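Side-chain contacts in caspase-1 (Spodoptera frugiperda, PDB 1M72), which is a cysteine protease of the caspase family that probably acts in the cascade of caspase activation that carries out apoptosis: residues 213-216 and 217-221; 225-228 and 229-232. One frame throughout, in Å; residues are numbered along the deposited sequence.

Contact 1 of 2, residues 213-216 and 217-221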
loop_
_atom_site.group_PDB
_atom_site.type_symbol
_atom_site.label_atom_id
_atom_site.label_comp_id
_atom_site.label_asym_id
_atom_site.label_seq_id
_atom_site.Cartn_x
_atom_site.Cartn_y
_atom_site.Cartn_z
ATOM N N ARG C 213 3.441 21.122 -1.713
ATOM C CA ARG C 213 3.456 22.587 -1.645
ATOM C C ARG C 213 2.060 23.147 -1.288
ATOM O O ARG C 213 1.951 24.037 -0.460
ATOM C CB ARG C 213 3.908 23.199 -2.973
ATOM C CG ARG C 213 5.383 23.455 -3.094
ATOM C CD ARG C 213 5.679 24.105 -4.460
ATOM N NE ARG C 213 6.281 23.169 -5.425
ATOM C CZ ARG C 213 5.650 22.617 -6.463
ATOM N NH1 ARG C 213 4.372 22.903 -6.703
ATOM N NH2 ARG C 213 6.289 21.749 -7.245
ATOM N N TYR C 214 1.006 22.603 -1.901
ATOM C CA TYR C 214 -0.378 23.046 -1.678
ATOM C C TYR C 214 -0.996 22.693 -0.322
ATOM O O TYR C 214 -1.608 23.548 0.312
ATOM C CB TYR C 214 -1.300 22.495 -2.790
ATOM C CG TYR C 214 -2.797 22.799 -2.623
ATOM C CD1 TYR C 214 -3.301 24.114 -2.762
ATOM C CD2 TYR C 214 -3.710 21.776 -2.311
ATOM C CE1 TYR C 214 -4.680 24.402 -2.595
ATOM C CE2 TYR C 214 -5.090 22.045 -2.135
ATOM C CZ TYR C 214 -5.567 23.367 -2.277
ATOM O OH TYR C 214 -6.920 23.638 -2.074
ATOM N N ALA C 215 -0.853 21.454 0.137
ATOM C CA ALA C 215 -1.505 21.085 1.398
ATOM C C ALA C 215 -0.664 20.258 2.364
ATOM O O ALA C 215 -1.211 19.664 3.313
ATOM C CB ALA C 215 -2.833 20.348 1.090
ATOM N N GLY C 216 0.650 20.242 2.129
ATOM C CA GLY C 216 1.569 19.458 2.944
ATOM C C GLY C 216 1.511 19.630 4.454
ATOM O O GLY C 216 1.852 18.715 5.235
ATOM N N THR C 217 1.047 20.795 4.881
ATOM C CA THR C 217 0.960 21.107 6.304
ATOM C C THR C 217 -0.347 20.693 6.947
ATOM O O THR C 217 -0.392 20.387 8.126
ATOM C CB THR C 217 1.096 22.636 6.534
ATOM O OG1 THR C 217 2.341 23.122 5.992
ATOM C CG2 THR C 217 1.057 22.925 8.003
ATOM N N GLU C 218 -1.412 20.652 6.158
ATOM C CA GLU C 218 -2.738 20.399 6.696
ATOM C C GLU C 218 -3.452 19.140 6.351
ATOM O O GLU C 218 -4.430 18.811 7.013
ATOM C CB GLU C 218 -3.670 21.531 6.284
ATOM C CG GLU C 218 -3.051 22.889 6.351
ATOM C CD GLU C 218 -3.495 23.785 5.194
ATOM O OE1 GLU C 218 -3.024 23.555 4.041
ATOM O OE2 GLU C 218 -4.315 24.705 5.455
ATOM N N ARG C 219 -3.009 18.442 5.320
ATOM C CA ARG C 219 -3.717 17.249 4.895
ATOM C C ARG C 219 -3.017 15.986 5.374
ATOM O O ARG C 219 -1.794 15.962 5.425
ATOM C CB ARG C 219 -3.801 17.329 3.387
ATOM C CG ARG C 219 -4.332 16.166 2.663
ATOM C CD ARG C 219 -4.584 16.611 1.235
ATOM N NE ARG C 219 -5.732 17.506 1.181
ATOM C CZ ARG C 219 -6.143 18.183 0.109
ATOM N NH1 ARG C 219 -5.502 18.103 -1.060
ATOM N NH2 ARG C 219 -7.235 18.937 0.217
ATOM N N ASP C 220 -3.773 14.947 5.756
ATOM C CA ASP C 220 -3.113 13.719 6.182
ATOM C C ASP C 220 -2.451 13.032 4.952
ATOM O O ASP C 220 -2.926 13.154 3.796
ATOM C CB ASP C 220 -4.077 12.801 6.933
ATOM C CG ASP C 220 -4.959 11.980 6.016
ATOM O OD1 ASP C 220 -4.483 10.916 5.546
ATOM O OD2 ASP C 220 -6.118 12.411 5.771
ATOM N N ILE C 221 -1.338 12.355 5.245
ATOM C CA ILE C 221 -0.473 11.721 4.267
ATOM C C ILE C 221 -1.193 10.794 3.285
ATOM O O ILE C 221 -1.003 10.911 2.064
ATOM C CB ILE C 221 0.762 11.007 5.007
ATOM C CG1 ILE C 221 1.954 10.860 4.047
ATOM C CG2 ILE C 221 0.391 9.604 5.472
ATOM C CD1 ILE C 221 2.252 12.089 3.281
HETATM O O HOH W 1 0.419 23.569 3.122
#

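Contact 2 of 2, residues 225-228 and 229-232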
loop_
_atom_site.group_PDB
_atom_site.type_symbol
_atom_site.label_atom_id
_atom_site.label_comp_id
_atom_site.label_asym_id
_atom_site.label_seq_id
_atom_site.Cartn_x
_atom_site.Cartn_y
_atom_site.Cartn_z
ATOM N N LEU C 225 -1.438 11.521 -0.655
ATOM C CA LEU C 225 -0.915 10.619 -1.658
ATOM C C LEU C 225 -2.058 10.130 -2.561
ATOM O O LEU C 225 -1.807 9.753 -3.701
ATOM C CB LEU C 225 -0.137 9.461 -0.995
ATOM C CG LEU C 225 1.211 9.949 -0.415
ATOM C CD1 LEU C 225 1.991 8.826 0.302
ATOM C CD2 LEU C 225 2.022 10.558 -1.573
ATOM N N THR C 226 -3.311 10.167 -2.070
ATOM C CA THR C 226 -4.432 9.789 -2.918
ATOM C C THR C 226 -4.518 10.843 -4.047
ATOM O O THR C 226 -4.646 10.502 -5.221
ATOM C CB THR C 226 -5.734 9.784 -2.170
ATOM O OG1 THR C 226 -5.769 8.653 -1.300
ATOM C CG2 THR C 226 -6.900 9.694 -3.131
ATOM N N PHE C 227 -4.402 12.126 -3.701
ATOM C CA PHE C 227 -4.453 13.133 -4.728
ATOM C C PHE C 227 -3.178 13.164 -5.572
ATOM O O PHE C 227 -3.195 13.597 -6.727
ATOM C CB PHE C 227 -4.803 14.497 -4.108
ATOM C CG PHE C 227 -6.206 14.535 -3.505
ATOM C CD1 PHE C 227 -6.422 15.065 -2.227
ATOM C CD2 PHE C 227 -7.275 13.905 -4.176
ATOM C CE1 PHE C 227 -7.661 14.946 -1.628
ATOM C CE2 PHE C 227 -8.547 13.772 -3.581
ATOM C CZ PHE C 227 -8.736 14.289 -2.299
ATOM N N VAL C 228 -2.065 12.708 -5.015
ATOM C CA VAL C 228 -0.861 12.641 -5.809
ATOM C C VAL C 228 -1.155 11.570 -6.926
ATOM O O VAL C 228 -0.767 11.762 -8.090
ATOM C CB VAL C 228 0.380 12.218 -4.950
ATOM C CG1 VAL C 228 1.581 11.913 -5.873
ATOM C CG2 VAL C 228 0.799 13.342 -3.985
ATOM N N CYS C 229 -1.852 10.482 -6.574
ATOM C CA CYS C 229 -2.175 9.405 -7.527
ATOM C C CYS C 229 -3.120 9.891 -8.628
ATOM O O CYS C 229 -3.007 9.528 -9.814
ATOM C CB CYS C 229 -2.809 8.197 -6.804
ATOM S SG CYS C 229 -1.631 7.232 -5.794
ATOM N N GLN C 230 -4.050 10.737 -8.219
ATOM C CA GLN C 230 -5.004 11.315 -9.140
ATOM C C GLN C 230 -4.280 12.183 -10.146
ATOM O O GLN C 230 -4.480 12.086 -11.354
ATOM C CB GLN C 230 -6.044 12.137 -8.370
ATOM C CG GLN C 230 -7.172 12.575 -9.250
ATOM C CD GLN C 230 -8.236 13.387 -8.536
ATOM O OE1 GLN C 230 -8.936 12.900 -7.599
ATOM N NE2 GLN C 230 -8.389 14.641 -8.983
ATOM N N LYS C 231 -3.410 13.028 -9.647
ATOM C CA LYS C 231 -2.676 13.895 -10.524
ATOM C C LYS C 231 -1.882 13.048 -11.544
ATOM O O LYS C 231 -2.002 13.264 -12.773
ATOM C CB LYS C 231 -1.767 14.777 -9.674
ATOM C CG LYS C 231 -1.153 15.943 -10.381
ATOM C CD LYS C 231 -1.938 17.243 -10.122
ATOM C CE LYS C 231 -2.073 17.535 -8.607
ATOM N NZ LYS C 231 -0.766 17.383 -7.918
ATOM N N VAL C 232 -1.073 12.102 -11.049
ATOM C CA VAL C 232 -0.272 11.236 -11.930
ATOM C C VAL C 232 -1.174 10.476 -12.921
ATOM O O VAL C 232 -0.853 10.346 -14.088
ATOM C CB VAL C 232 0.564 10.156 -11.118
ATOM C CG1 VAL C 232 1.190 9.123 -12.094
ATOM C CG2 VAL C 232 1.681 10.846 -10.262
#

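Contact 1 of 2, residues 213-216 and 217-221
Arg-219, in the loop after helix 203-215, folds back over Ala-215. The methyl of Ala-215 sits under one face of the guanidinium, 3.8 Å from its plane and displaced toward the rim, while CB of Arg-219 comes within 3.9 Å of Ala-215 CB. Arg-219 has CG anti to its own N (chi1 173°) and bends at chi3, which turns the chain across the methyl and on toward Tyr-214. There NH1 of Arg-219 arrives at the edge of the phenol ring, near the ring plane, 4.1 Å from Tyr-214 CE2. Ring and guanidinium are inclined 62° to each other, so this is an oblique crossing and not a stack. NH1 also has a long, weak ion pair with Glu-211 of helix 203-215, one turn before Ala-215.

The backbone beneath is a tight connection between helices 203-215 and 221-235 of the caspase domain, turning on the carbonyl of Ala-215. Two amides grip this oxygen: Arg-219 N at 3.0 Å lies nearly in line with the C=O bond, whereas Glu-218 N, also 3.0 Å from Ala-215 O, stands above the carbonyl plane. With the first bond made, Arg-219 CB lies beside the methyl. Glu-218 bends at chi2 and carries OE1 to 3.9 Å from Ala-215 CA, a loose approach.

A water lies between Tyr-214 O and Thr-217 N, weakly bonded to both. Thr-217 is tied by backbone hydrogen bonding to Gly-266 near the C terminus. At the far end of the loop Asp-220 takes the N-cap position of helix 221-235, and its OD2 is hydrogen-bonded to Thr-223 OG1.

Contact 2 of 2, residues 225-228 and 229-232
Four successive i to i+4 bonds run from Leu-225, Thr-226, Phe-227 and Val-228 O to the amides of Cys-229, Gln-230, Lys-231 and Val-232, straightening from 149° at the hydrogen of Cys-229 to 176° at that of Val-232.

On one flank the Phe-227 ring and the Gln-230 side chain run alongside each other, pointing the same way. The Gln-230 chain leaves anti to its own N and stays extended, which lays it along the ring and brings the amide end up beside the ring edge; the two planes are 80° apart.

Cys-229 lies back over the preceding turn. Its CB is 3.3 Å from Thr-226 O, and its SG is 3.3 Å from Leu-225 O. Thr-226 OG1 is hydrogen-bonded to Leu-222 O of the same helix, one turn back.

Val-232 sets CG2 3.4 Å from Val-228 O, beside the carbonyl that its amide uses. Lys-231 starts with CB 3.5 Å from Phe-227 O and equally 3.5 Å from Val-228 O, then curls through three bends, so that NZ forms a salt bridge with Glu-211 of helix 203-215.

The result is a helix of the caspase alpha/beta fold packed between helix 203-215, the edge of the central sheet and the second subunit: Leu-225, Val-228 and Val-232 pack on helix 203-215, Leu-225 and Cys-229 rest on Ile-255 of strand 254-257, the end strand of the sheet within this chain, and across the dimer interface Thr-226, Phe-227, Cys-229 and Gln-230 meet Leu-222, Pro-23, Leu-259 and Ala-22 of the second subunit, in that order.

From the N terminus the chain passes through the central strands of the caspase domain and enters helix 203-215. Contact 1 closes the short loop at the end of this helix, and contact 2 follows in series within helix 221-235; neither encloses or crosses the other. Their centres are about 13 Å apart, yet they touch, because Arg-219 NH1 of contact 1 packs 3.4 Å from Phe-227 CD1 of contact 2. Glu-211 is a partner common to both contacts. Together they join the two successive helices, with strand 254-257 and the second subunit beside contact 2.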